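Local coordinates for serine protease inhibitor 4, isoform B (PDB 4P0F), which is a serpin that probably inhibits serine and cysteine endopeptidases, here in its cleaved form, at residues M47-A52 / S69-I74; N54-Q59 / Q298-K303; E206-A211 / M219-P224; K266-L271 / E353-H358. All coordinates share one frame; numbering follows the deposited sequence.

Contact 1: M47-A52 / S69-I74; sequences MARLGA and SDPEQI
Arg49, in helix 38-49, lays its side chain across the start of helix 71-84. Among its polar partners, a salt bridge from NE to Asp61 of helix 54-64 ties down the guanidinium. Arg49 NH2 comes to 3.0 Å from Ser69 O, the carbonyl just ahead of the second helix. Reaching there depends on the torsions: CG lies opposite the backbone N (chi1 -178°), and the chain then bends at chi2, near -94°.

The apolar contacts fill in around this charge. Pro71 CG sits over one face of the guanidinium, 3.9 Å from Arg49 NH1, while Ile74 comes across at about a right angle and sets CD1 3.6 Å from Arg49 CD. On the other neighbour, Leu50 CD2 reaches Pro71 CB at 4.3 Å; the same leucine packs on Phe109 and Leu112 of helix 107-115.

A turn and a helix cap shape the two segments. Residues Arg49 to Ala52 form a type I beta turn, with Ala52 N bonded to Arg49 O. Asp70 is the N-cap of helix 71-84, and its OD1 accepts from Gln73 N at 3.1 Å through the anti lone pair. A side-chain N-cap followed by proline in the first turn is a familiar helix start, here packed against helix 38-49 and the turn after it in the helical part of the serpin fold.

Contact 2: N54-Q59 / Q298-K303; sequences NETATQ and QAEFGK
Glu300 OE1 is gripped by two donors of one residue, Thr56, that arrive from opposite faces of the carboxylate plane. Thr56 OG1 donates at 2.7 Å to Glu300 OE1 on the anti side, 24° out of that plane, and Thr56 N meets the same oxygen at 3.1 Å nearly along the C-O axis. The hydroxyl is used twice, since Glu300 N donates back to Thr56 OG1 at 2.9 Å. The carboxylate can turn toward the helix because the Glu300 chain bends at chi2 (124°).

Its other oxygen, OE2, accepts a hydrogen bond from a water at 2.7 Å, and that water accepts from Glu55 N. Glu300 thus serves two backbone N-H groups of helix 54-64, one directly and one through water; OE2 also forms a salt bridge with Arg293. With an alanine here, Thr56 N and Arg293 would probably lose their carboxylate mate, and the threonine hydroxyl its acceptor.

Beside these polar bonds, Asn54 crosses Glu300 at about a right angle, its ND2 3.7 Å from Glu300 CG. Thr56 CG2 lies over one face of the Phe301 ring, a CH-pi contact of 4.2 Å to the centroid. Phe301 also packs on Leu311 and Val313, so the 298-303 loop bridges the beginning of helix 54-64 and strand 311-324.

Contact 3: E206-A211 / M219-P224; sequences ERFRYA and MALELP
Phe208 brings its ring to the partner strand by placing CG beside the backbone N (chi1 -69°), and Leu223, with chi1 -54°, turns one methyl to meet it. Leu223 CD2 stands over the ring centre, 3.5 Å from the centroid and 11° off its normal, in a close CH-pi contact. Pro224 CD borders the same ring at its edge, 4.0 Å from Phe208 CD1, while Leu221 CD1 presses on Phe208 CB at 3.6 Å. A serine in place of Phe208 would probably open a gap facing Leu223 CD2 and leave Pro224 CD without its ring edge.

The segments form a beta hairpin, strands 197-213 and 218-224, which with the neighbouring strand 230-237 belongs to sheet B of the serpin fold. Ala211 and Ala220 form a hydrogen-bonded antiparallel pair, each N 2.9 Å from the other's O, and Glu222 N donates to Arg209 O at the same length. Tyr210 and Leu221 make the non-hydrogen-bonded pair, with Leu221 CD1 near the plane of the tyrosine ring. A water accepts from Arg209 N and donates to Glu222 O. Tyr210 OH lies 3.6 Å from Met219 SD. On the face of the sheet opposite Tyr210 and Leu221, Arg209 and Glu222 run side by side, Arg209 NH1 3.5 Å from Glu222 OE1. Their flat groups stand almost perpendicular; OE1 sits far off the guanidinium plane, where no N-H points, so the salt bridge is purely ionic.

Contact 4: K266-L271 / E353-H358; sequences KVALKL and EFFADH
Lys270 runs alongside Phe355, both side chains pointing the same way, and each part of the lysine meets the ring differently. CB starts beside the ring, next to Phe355 CD1. CG lies 3.7 Å from that same Phe355 CD1, and CD reaches over the ring centre, 3.7 Å from the Phe355 centroid and 10° off the normal, in a CH-pi contact. Beyond CD the chain bends at chi3 (141°) and again at chi4, which leaves NZ 5.0 Å from the Phe355 centroid, an off-centre cation-pi pair. NZ also has a weak hydrogen bond to Ser203.

The opposite face of the phenylalanine is covered toward its rim by Glu353 CB, so the ring is held between two aliphatic groups. At the ring's edge, Phe355 CE1 comes within 3.4 Å of Ala268 O.

That carbonyl is also an acceptor of the backbone ladder, taking a bond from Phe354 N at 2.8 Å. Lys270 N then donates to Phe354 O at 3.0 Å, and Ala356 N to Lys270 O at 2.8 Å, all three nearly straight. On the side away from Lys270, Leu269 CD1 lies 3.9 Å from Phe354 CD1, and Val267 CG1 packs on Phe354 CB. This layer rests on Leu221 of strand 218-224.

The alternating bonds and the 7° between the strand directions mark a parallel pair. A short strand following the reactive-loop region and running parallel to its long neighbour is characteristic of sheet C in serpins.

Overall arrangement
The contacts fall into two groups on opposite sides of the chain's centre. Contacts 1 and 2, with centres 11 Å apart, touch one another and join helices 38-49, 54-64 and 71-84 to the loop ahead of strand 311-324. Contacts 3 and 4, with centres 10 Å apart, meet through neighbouring strands 197-213 and 263-281, where Glu206 O and Val267 N lie 2.9 Å apart. From contact 2 to contact 4 the centres are 48 Å apart. Contact 1 closes first along the chain, contact 3 is nested within the loop of contact 2, and contacts 2 and 4 interleave. Strand 328-341, between strands 161-174 and 311-324, is consistent with the inserted reactive loop of a cleaved serpin.

Contact 1: M47-A52 / S69-I74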
loop_
_atom_site.group_PDB
_atom_site.type_symbol
_atom_site.label_atom_id
_atom_site.label_comp_id
_atom_site.label_asym_id
_atom_site.label_seq_id
_atom_site.Cartn_x
_atom_site.Cartn_y
_atom_site.Cartn_z
ATOM N N MET A 47 -6.246 -2.362 -12.690
ATOM C CA MET A 47 -7.186 -3.382 -13.147
ATOM C C MET A 47 -8.494 -2.737 -13.568
ATOM O O MET A 47 -9.072 -3.103 -14.599
ATOM C CB MET A 47 -7.431 -4.440 -12.060
ATOM C CG MET A 47 -6.252 -5.399 -11.878
ATOM S SD MET A 47 -6.611 -6.829 -10.840
ATOM C CE MET A 47 -6.736 -6.051 -9.252
ATOM N N ALA A 48 -8.971 -1.781 -12.783
ATOM C CA ALA A 48 -10.208 -1.095 -13.141
ATOM C C ALA A 48 -10.011 -0.319 -14.432
ATOM O O ALA A 48 -10.904 -0.295 -15.284
ATOM C CB ALA A 48 -10.661 -0.176 -12.028
ATOM N N ARG A 49 -8.836 0.284 -14.606
ATOM C CA ARG A 49 -8.582 1.060 -15.823
ATOM C C ARG A 49 -8.718 0.221 -17.098
ATOM O O ARG A 49 -9.091 0.744 -18.159
ATOM C CB ARG A 49 -7.190 1.710 -15.765
ATOM C CG ARG A 49 -6.876 2.572 -16.979
ATOM C CD ARG A 49 -6.125 1.799 -18.042
ATOM N NE ARG A 49 -5.912 2.578 -19.263
ATOM C CZ ARG A 49 -6.680 2.536 -20.350
ATOM N NH1 ARG A 49 -7.765 1.759 -20.417
ATOM N NH2 ARG A 49 -6.351 3.280 -21.397
ATOM N N LEU A 50 -8.426 -1.074 -17.009
ATOM C CA LEU A 50 -8.536 -1.955 -18.178
ATOM C C LEU A 50 -9.949 -1.974 -18.751
ATOM O O LEU A 50 -10.143 -2.255 -19.935
ATOM C CB LEU A 50 -8.142 -3.387 -17.834
ATOM C CG LEU A 50 -6.737 -3.641 -17.298
ATOM C CD1 LEU A 50 -6.575 -5.143 -17.102
ATOM C CD2 LEU A 50 -5.677 -3.081 -18.235
ATOM N N GLY A 51 -10.930 -1.690 -17.900
ATOM C CA GLY A 51 -12.320 -1.673 -18.318
ATOM C C GLY A 51 -12.871 -0.281 -18.566
ATOM O O GLY A 51 -14.055 -0.129 -18.867
ATOM N N ALA A 52 -12.015 0.730 -18.438
ATOM C CA ALA A 52 -12.419 2.121 -18.587
ATOM C C ALA A 52 -12.211 2.628 -20.009
ATOM O O ALA A 52 -11.419 2.075 -20.773
ATOM C CB ALA A 52 -11.654 3.000 -17.594
ATOM N N SER A 69 -0.995 4.750 -22.526
ATOM C CA SER A 69 -2.445 4.779 -22.675
ATOM C C SER A 69 -2.989 3.464 -23.233
ATOM O O SER A 69 -4.196 3.319 -23.427
ATOM C CB SER A 69 -2.851 5.932 -23.586
ATOM O OG SER A 69 -2.260 5.783 -24.863
ATOM N N ASP A 70 -2.090 2.516 -23.487
ATOM C CA ASP A 70 -2.437 1.246 -24.119
ATOM C C ASP A 70 -2.693 0.147 -23.077
ATOM O O ASP A 70 -1.764 -0.248 -22.370
ATOM C CB ASP A 70 -1.314 0.822 -25.061
ATOM C CG ASP A 70 -1.692 -0.362 -25.922
ATOM O OD1 ASP A 70 -1.553 -1.503 -25.448
ATOM O OD2 ASP A 70 -2.121 -0.148 -27.074
ATOM N N PRO A 71 -3.940 -0.363 -22.988
ATOM C CA PRO A 71 -4.279 -1.360 -21.957
ATOM C C PRO A 71 -3.372 -2.597 -21.920
ATOM O O PRO A 71 -3.030 -3.057 -20.825
ATOM C CB PRO A 71 -5.710 -1.776 -22.325
ATOM C CG PRO A 71 -6.254 -0.648 -23.105
ATOM C CD PRO A 71 -5.095 -0.071 -23.858
ATOM N N GLU A 72 -3.013 -3.138 -23.080
ATOM C CA GLU A 72 -2.137 -4.302 -23.119
ATOM C C GLU A 72 -0.752 -3.956 -22.570
ATOM O O GLU A 72 -0.163 -4.742 -21.838
ATOM C CB GLU A 72 -2.025 -4.856 -24.545
ATOM C CG GLU A 72 -1.068 -6.049 -24.681
ATOM C CD GLU A 72 -1.454 -7.241 -23.808
ATOM O OE1 GLU A 72 -1.143 -7.222 -22.595
ATOM O OE2 GLU A 72 -2.050 -8.207 -24.339
ATOM N N GLN A 73 -0.230 -2.782 -22.910
ATOM C CA GLN A 73 1.090 -2.388 -22.416
ATOM C C GLN A 73 1.042 -2.123 -20.909
ATOM O O GLN A 73 1.965 -2.468 -20.171
ATOM C CB GLN A 73 1.606 -1.162 -23.176
ATOM C CG GLN A 73 1.868 -1.446 -24.646
ATOM C CD GLN A 73 2.457 -0.262 -25.388
ATOM O OE1 GLN A 73 2.513 0.852 -24.867
ATOM N NE2 GLN A 73 2.902 -0.501 -26.617
ATOM N N ILE A 74 -0.046 -1.521 -20.446
ATOM C CA ILE A 74 -0.228 -1.295 -19.018
ATOM C C ILE A 74 -0.259 -2.631 -18.283
ATOM O O ILE A 74 0.435 -2.824 -17.284
ATOM C CB ILE A 74 -1.531 -0.523 -18.737
ATOM C CG1 ILE A 74 -1.435 0.905 -19.273
ATOM C CG2 ILE A 74 -1.864 -0.511 -17.249
ATOM C CD1 ILE A 74 -2.786 1.610 -19.319
#

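Contact 2: N54-Q59 / Q298-K303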
loop_
_atom_site.group_PDB
_atom_site.type_symbol
_atom_site.label_atom_id
_atom_site.label_comp_id
_atom_site.label_asym_id
_atom_site.label_seq_id
_atom_site.Cartn_x
_atom_site.Cartn_y
_atom_site.Cartn_z
ATOM N N ASN A 54 -12.399 6.441 -22.650
ATOM C CA ASN A 54 -12.506 7.894 -22.776
ATOM C C ASN A 54 -11.806 8.645 -21.641
ATOM O O ASN A 54 -10.720 8.251 -21.224
ATOM C CB ASN A 54 -13.981 8.285 -22.850
ATOM C CG ASN A 54 -14.739 7.492 -23.908
ATOM O OD1 ASN A 54 -14.237 7.277 -25.010
ATOM N ND2 ASN A 54 -15.943 7.043 -23.570
ATOM N N GLU A 55 -12.413 9.718 -21.130
ATOM C CA GLU A 55 -11.739 10.544 -20.108
ATOM C C GLU A 55 -11.534 9.812 -18.783
ATOM O O GLU A 55 -10.571 10.089 -18.047
ATOM C CB GLU A 55 -12.517 11.843 -19.857
ATOM C CG GLU A 55 -11.774 12.789 -18.919
ATOM C CD GLU A 55 -12.546 14.039 -18.552
ATOM O OE1 GLU A 55 -13.572 14.344 -19.197
ATOM O OE2 GLU A 55 -12.113 14.718 -17.590
ATOM N N THR A 56 -12.417 8.873 -18.461
ATOM C CA THR A 56 -12.235 8.075 -17.261
ATOM C C THR A 56 -10.908 7.325 -17.344
ATOM O O THR A 56 -10.117 7.330 -16.393
ATOM C CB THR A 56 -13.416 7.089 -17.069
ATOM O OG1 THR A 56 -14.636 7.830 -16.953
ATOM C CG2 THR A 56 -13.229 6.236 -15.819
ATOM N N ALA A 57 -10.652 6.685 -18.479
ATOM C CA ALA A 57 -9.411 5.942 -18.659
ATOM C C ALA A 57 -8.207 6.879 -18.632
ATOM O O ALA A 57 -7.173 6.554 -18.056
ATOM C CB ALA A 57 -9.434 5.171 -19.957
ATOM N N THR A 58 -8.329 8.028 -19.282
ATOM C CA THR A 58 -7.213 8.958 -19.325
ATOM C C THR A 58 -6.866 9.468 -17.924
ATOM O O THR A 58 -5.683 9.563 -17.577
ATOM C CB THR A 58 -7.513 10.140 -20.247
ATOM O OG1 THR A 58 -7.838 9.652 -21.561
ATOM C CG2 THR A 58 -6.322 11.053 -20.354
ATOM N N GLN A 59 -7.881 9.817 -17.135
ATOM C CA GLN A 59 -7.653 10.262 -15.759
ATOM C C GLN A 59 -6.899 9.195 -14.963
ATOM O O GLN A 59 -5.937 9.506 -14.255
ATOM C CB GLN A 59 -8.971 10.588 -15.053
ATOM C CG GLN A 59 -9.567 11.936 -15.404
ATOM C CD GLN A 59 -10.745 12.305 -14.512
ATOM O OE1 GLN A 59 -11.140 11.535 -13.626
ATOM N NE2 GLN A 59 -11.308 13.483 -14.739
ATOM N N GLN A 298 -20.829 10.398 -14.931
ATOM C CA GLN A 298 -20.208 10.468 -16.243
ATOM C C GLN A 298 -19.141 9.388 -16.435
ATOM O O GLN A 298 -18.475 9.353 -17.468
ATOM C CB GLN A 298 -19.592 11.847 -16.468
ATOM C CG GLN A 298 -20.612 12.970 -16.572
ATOM C CD GLN A 298 -21.245 13.330 -15.241
ATOM O OE1 GLN A 298 -20.551 13.561 -14.251
ATOM N NE2 GLN A 298 -22.572 13.380 -15.212
ATOM N N ALA A 299 -18.990 8.502 -15.456
ATOM C CA ALA A 299 -17.967 7.464 -15.528
ATOM C C ALA A 299 -18.149 6.585 -16.754
ATOM O O ALA A 299 -19.275 6.277 -17.148
ATOM C CB ALA A 299 -17.988 6.605 -14.279
ATOM N N GLU A 300 -17.028 6.160 -17.325
ATOM C CA GLU A 300 -17.008 5.345 -18.530
ATOM C C GLU A 300 -16.280 4.031 -18.281
ATOM O O GLU A 300 -15.051 3.981 -18.316
ATOM C CB GLU A 300 -16.344 6.120 -19.664
ATOM C CG GLU A 300 -17.148 7.359 -20.071
ATOM C CD GLU A 300 -16.403 8.677 -20.024
ATOM O OE1 GLU A 300 -15.392 8.798 -19.309
ATOM O OE2 GLU A 300 -16.856 9.618 -20.723
ATOM N N PHE A 301 -17.042 2.970 -18.014
ATOM C CA PHE A 301 -16.467 1.657 -17.751
ATOM C C PHE A 301 -17.099 0.611 -18.663
ATOM O O PHE A 301 -17.334 -0.526 -18.256
ATOM C CB PHE A 301 -16.652 1.261 -16.283
ATOM C CG PHE A 301 -15.705 1.950 -15.343
ATOM C CD1 PHE A 301 -14.374 1.587 -15.288
ATOM C CD2 PHE A 301 -16.153 2.956 -14.514
ATOM C CE1 PHE A 301 -13.507 2.227 -14.429
ATOM C CE2 PHE A 301 -15.287 3.596 -13.648
ATOM C CZ PHE A 301 -13.971 3.225 -13.604
ATOM N N GLY A 302 -17.343 0.998 -19.913
ATOM C CA GLY A 302 -18.012 0.130 -20.855
ATOM C C GLY A 302 -17.229 -1.062 -21.361
ATOM O O GLY A 302 -17.779 -1.883 -22.110
ATOM N N LYS A 303 -15.964 -1.181 -20.961
ATOM C CA LYS A 303 -15.157 -2.301 -21.407
ATOM C C LYS A 303 -15.069 -3.413 -20.358
ATOM O O LYS A 303 -14.380 -4.403 -20.576
ATOM C CB LYS A 303 -13.768 -1.818 -21.816
ATOM C CG LYS A 303 -13.761 -1.290 -23.258
ATOM C CD LYS A 303 -12.526 -0.450 -23.572
ATOM C CE LYS A 303 -11.337 -1.293 -23.989
ATOM N NZ LYS A 303 -10.136 -0.445 -24.267
HETATM O O HOH W 1 -14.924 11.163 -21.887
#

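Contact 3: E206-A211 / M219-P224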
loop_
_atom_site.group_PDB
_atom_site.type_symbol
_atom_site.label_atom_id
_atom_site.label_comp_id
_atom_site.label_asym_id
_atom_site.label_seq_id
_atom_site.Cartn_x
_atom_site.Cartn_y
_atom_site.Cartn_z
ATOM N N GLU A 206 25.207 -2.631 14.221
ATOM C CA GLU A 206 25.539 -3.372 13.013
ATOM C C GLU A 206 25.970 -2.389 11.933
ATOM O O GLU A 206 25.754 -1.183 12.071
ATOM C CB GLU A 206 24.336 -4.185 12.510
ATOM C CG GLU A 206 23.948 -5.420 13.307
ATOM C CD GLU A 206 24.857 -6.605 13.063
ATOM O OE1 GLU A 206 25.740 -6.522 12.183
ATOM O OE2 GLU A 206 24.677 -7.635 13.748
ATOM N N ARG A 207 26.595 -2.897 10.875
ATOM C CA ARG A 207 26.778 -2.112 9.660
ATOM C C ARG A 207 25.477 -2.145 8.886
ATOM O O ARG A 207 24.964 -3.222 8.577
ATOM C CB ARG A 207 27.917 -2.656 8.798
ATOM C CG ARG A 207 29.303 -2.237 9.252
ATOM C CD ARG A 207 30.375 -2.802 8.337
ATOM N NE ARG A 207 30.533 -2.041 7.094
ATOM C CZ ARG A 207 31.317 -0.972 6.956
ATOM N NH1 ARG A 207 32.016 -0.507 7.985
ATOM N NH2 ARG A 207 31.400 -0.359 5.783
ATOM N N PHE A 208 24.938 -0.960 8.605
ATOM C CA PHE A 208 23.744 -0.807 7.799
ATOM C C PHE A 208 24.008 0.255 6.757
ATOM O O PHE A 208 24.892 1.091 6.935
ATOM C CB PHE A 208 22.538 -0.372 8.628
ATOM C CG PHE A 208 22.026 -1.413 9.581
ATOM C CD1 PHE A 208 21.451 -2.586 9.114
ATOM C CD2 PHE A 208 22.068 -1.188 10.940
ATOM C CE1 PHE A 208 20.954 -3.528 9.991
ATOM C CE2 PHE A 208 21.560 -2.121 11.825
ATOM C CZ PHE A 208 21.008 -3.291 11.348
ATOM N N ARG A 209 23.238 0.222 5.680
ATOM C CA ARG A 209 23.213 1.318 4.729
ATOM C C ARG A 209 22.544 2.527 5.374
ATOM O O ARG A 209 21.429 2.431 5.875
ATOM C CB ARG A 209 22.469 0.912 3.459
ATOM C CG ARG A 209 23.145 -0.192 2.686
ATOM C CD ARG A 209 22.437 -0.434 1.375
ATOM N NE ARG A 209 22.544 0.708 0.476
ATOM C CZ ARG A 209 21.864 0.823 -0.660
ATOM N NH1 ARG A 209 21.025 -0.138 -1.023
ATOM N NH2 ARG A 209 22.019 1.899 -1.427
ATOM N N TYR A 210 23.248 3.655 5.345
ATOM C CA TYR A 210 22.899 4.846 6.105
ATOM C C TYR A 210 23.143 6.067 5.228
ATOM O O TYR A 210 24.033 6.048 4.389
ATOM C CB TYR A 210 23.744 4.938 7.398
ATOM C CG TYR A 210 23.814 6.336 7.971
ATOM C CD1 TYR A 210 24.811 7.212 7.576
ATOM C CD2 TYR A 210 22.858 6.792 8.875
ATOM C CE1 TYR A 210 24.872 8.493 8.061
ATOM C CE2 TYR A 210 22.915 8.085 9.375
ATOM C CZ TYR A 210 23.925 8.930 8.959
ATOM O OH TYR A 210 24.018 10.224 9.427
ATOM N N ALA A 211 22.366 7.123 5.425
ATOM C CA ALA A 211 22.694 8.397 4.813
ATOM C C ALA A 211 22.294 9.575 5.674
ATOM O O ALA A 211 21.240 9.592 6.305
ATOM C CB ALA A 211 22.030 8.526 3.426
ATOM N N MET A 219 17.896 11.976 8.482
ATOM C CA MET A 219 18.835 10.891 8.257
ATOM C C MET A 219 18.032 9.662 7.898
ATOM O O MET A 219 16.845 9.570 8.226
ATOM C CB MET A 219 19.702 10.637 9.495
ATOM C CG MET A 219 20.511 11.830 9.940
ATOM S SD MET A 219 21.368 11.570 11.511
ATOM C CE MET A 219 22.099 13.195 11.688
ATOM N N ALA A 220 18.660 8.724 7.199
ATOM C CA ALA A 220 17.958 7.521 6.801
ATOM C C ALA A 220 18.808 6.288 7.017
ATOM O O ALA A 220 20.032 6.354 7.014
ATOM C CB ALA A 220 17.522 7.610 5.343
ATOM N N LEU A 221 18.121 5.162 7.179
ATOM C CA LEU A 221 18.734 3.874 7.447
ATOM C C LEU A 221 17.897 2.818 6.743
ATOM O O LEU A 221 16.668 2.941 6.662
ATOM C CB LEU A 221 18.807 3.603 8.968
ATOM C CG LEU A 221 19.706 2.478 9.482
ATOM C CD1 LEU A 221 21.165 2.879 9.400
ATOM C CD2 LEU A 221 19.337 2.128 10.913
ATOM N N GLU A 222 18.565 1.815 6.189
ATOM C CA GLU A 222 17.888 0.670 5.599
ATOM C C GLU A 222 18.228 -0.606 6.358
ATOM O O GLU A 222 19.397 -0.909 6.585
ATOM C CB GLU A 222 18.273 0.505 4.137
ATOM C CG GLU A 222 17.116 0.660 3.207
ATOM C CD GLU A 222 17.507 0.535 1.753
ATOM O OE1 GLU A 222 18.535 -0.116 1.445
ATOM O OE2 GLU A 222 16.774 1.097 0.927
ATOM N N LEU A 223 17.191 -1.342 6.732
ATOM C CA LEU A 223 17.328 -2.607 7.433
ATOM C C LEU A 223 16.927 -3.734 6.485
ATOM O O LEU A 223 15.750 -3.854 6.135
ATOM C CB LEU A 223 16.457 -2.617 8.688
ATOM C CG LEU A 223 16.662 -1.464 9.674
ATOM C CD1 LEU A 223 15.745 -1.606 10.877
ATOM C CD2 LEU A 223 18.115 -1.387 10.123
ATOM N N PRO A 224 17.896 -4.555 6.051
ATOM C CA PRO A 224 17.577 -5.593 5.068
ATOM C C PRO A 224 16.929 -6.835 5.670
ATOM O O PRO A 224 17.168 -7.166 6.823
ATOM C CB PRO A 224 18.945 -5.930 4.467
ATOM C CG PRO A 224 19.904 -5.643 5.558
ATOM C CD PRO A 224 19.345 -4.452 6.286
HETATM O O HOH W 2 21.357 -2.000 5.077
#

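Contact 4: K266-L271 / E353-H358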
loop_
_atom_site.group_PDB
_atom_site.type_symbol
_atom_site.label_atom_id
_atom_site.label_comp_id
_atom_site.label_asym_id
_atom_site.label_seq_id
_atom_site.Cartn_x
_atom_site.Cartn_y
_atom_site.Cartn_z
ATOM N N LYS A 266 28.935 1.658 10.340
ATOM C CA LYS A 266 28.540 1.130 11.644
ATOM C C LYS A 266 27.550 2.074 12.312
ATOM O O LYS A 266 27.812 3.273 12.437
ATOM C CB LYS A 266 29.767 0.916 12.541
ATOM C CG LYS A 266 30.760 -0.085 11.971
ATOM C CD LYS A 266 31.932 -0.328 12.912
ATOM C CE LYS A 266 32.968 -1.241 12.274
ATOM N NZ LYS A 266 33.849 -1.883 13.290
ATOM N N VAL A 267 26.406 1.526 12.715
ATOM C CA VAL A 267 25.341 2.310 13.325
ATOM C C VAL A 267 24.878 1.680 14.632
ATOM O O VAL A 267 24.782 0.462 14.729
ATOM C CB VAL A 267 24.136 2.439 12.372
ATOM C CG1 VAL A 267 22.958 3.126 13.058
ATOM C CG2 VAL A 267 24.541 3.205 11.129
ATOM N N ALA A 268 24.632 2.524 15.631
ATOM C CA ALA A 268 23.951 2.122 16.857
ATOM C C ALA A 268 22.490 2.501 16.688
ATOM O O ALA A 268 22.129 3.683 16.698
ATOM C CB ALA A 268 24.555 2.793 18.076
ATOM N N LEU A 269 21.669 1.483 16.488
ATOM C CA LEU A 269 20.262 1.650 16.167
ATOM C C LEU A 269 19.375 1.438 17.379
ATOM O O LEU A 269 19.583 0.489 18.137
ATOM C CB LEU A 269 19.871 0.661 15.068
ATOM C CG LEU A 269 18.386 0.502 14.741
ATOM C CD1 LEU A 269 17.807 1.801 14.185
ATOM C CD2 LEU A 269 18.205 -0.648 13.758
ATOM N N LYS A 270 18.390 2.319 17.560
ATOM C CA LYS A 270 17.281 2.040 18.472
ATOM C C LYS A 270 15.980 2.236 17.710
ATOM O O LYS A 270 15.760 3.272 17.093
ATOM C CB LYS A 270 17.323 2.922 19.726
ATOM C CG LYS A 270 18.472 2.596 20.664
ATOM C CD LYS A 270 18.550 3.587 21.809
ATOM C CE LYS A 270 18.908 2.898 23.111
ATOM N NZ LYS A 270 20.244 2.244 23.086
ATOM N N LEU A 271 15.126 1.221 17.752
ATOM C CA LEU A 271 13.885 1.208 16.981
ATOM C C LEU A 271 12.745 0.711 17.855
ATOM O O LEU A 271 12.904 -0.294 18.535
ATOM C CB LEU A 271 14.033 0.304 15.758
ATOM C CG LEU A 271 12.871 0.268 14.771
ATOM C CD1 LEU A 271 12.748 1.611 14.067
ATOM C CD2 LEU A 271 13.106 -0.835 13.768
ATOM N N GLU A 353 24.826 7.154 15.873
ATOM C CA GLU A 353 23.565 6.851 16.549
ATOM C C GLU A 353 22.379 7.142 15.633
ATOM O O GLU A 353 22.310 8.187 14.979
ATOM C CB GLU A 353 23.446 7.654 17.840
ATOM C CG GLU A 353 24.547 7.330 18.839
ATOM C CD GLU A 353 24.335 7.999 20.175
ATOM O OE1 GLU A 353 23.574 8.986 20.233
ATOM O OE2 GLU A 353 24.923 7.529 21.167
ATOM N N PHE A 354 21.457 6.190 15.575
ATOM C CA PHE A 354 20.219 6.354 14.840
ATOM C C PHE A 354 19.103 5.882 15.756
ATOM O O PHE A 354 18.793 4.693 15.799
ATOM C CB PHE A 354 20.249 5.565 13.531
ATOM C CG PHE A 354 19.137 5.910 12.583
ATOM C CD1 PHE A 354 17.877 5.378 12.747
ATOM C CD2 PHE A 354 19.360 6.765 11.515
ATOM C CE1 PHE A 354 16.844 5.694 11.870
ATOM C CE2 PHE A 354 18.343 7.078 10.639
ATOM C CZ PHE A 354 17.081 6.545 10.808
ATOM N N PHE A 355 18.557 6.814 16.535
ATOM C CA PHE A 355 17.603 6.494 17.595
ATOM C C PHE A 355 16.240 6.982 17.152
ATOM O O PHE A 355 15.977 8.186 17.166
ATOM C CB PHE A 355 17.984 7.154 18.932
ATOM C CG PHE A 355 19.285 6.661 19.542
ATOM C CD1 PHE A 355 19.968 5.569 19.026
ATOM C CD2 PHE A 355 19.815 7.305 20.653
ATOM C CE1 PHE A 355 21.151 5.130 19.605
ATOM C CE2 PHE A 355 20.997 6.872 21.232
ATOM C CZ PHE A 355 21.667 5.787 20.707
ATOM N N ALA A 356 15.379 6.058 16.745
ATOM C CA ALA A 356 14.064 6.417 16.214
ATOM C C ALA A 356 13.075 6.626 17.355
ATOM O O ALA A 356 12.093 5.872 17.518
ATOM C CB ALA A 356 13.573 5.349 15.260
ATOM N N ASP A 357 13.358 7.640 18.166
ATOM C CA ASP A 357 12.607 7.874 19.393
ATOM C C ASP A 357 11.731 9.111 19.286
ATOM O O ASP A 357 11.413 9.750 20.290
ATOM C CB ASP A 357 13.558 7.999 20.593
ATOM C CG ASP A 357 14.537 9.161 20.469
ATOM O OD1 ASP A 357 14.467 9.946 19.502
ATOM O OD2 ASP A 357 15.385 9.300 21.373
ATOM N N HIS A 358 11.369 9.455 18.055
ATOM C CA HIS A 358 10.405 10.514 17.807
ATOM C C HIS A 358 9.842 10.240 16.417
ATOM O O HIS A 358 10.314 9.317 15.753
ATOM C CB HIS A 358 11.050 11.902 17.957
ATOM C CG HIS A 358 12.180 12.170 17.011
ATOM N ND1 HIS A 358 13.503 12.124 17.397
ATOM C CD2 HIS A 358 12.184 12.524 15.706
ATOM C CE1 HIS A 358 14.271 12.425 16.365
ATOM N NE2 HIS A 358 13.495 12.671 15.326
#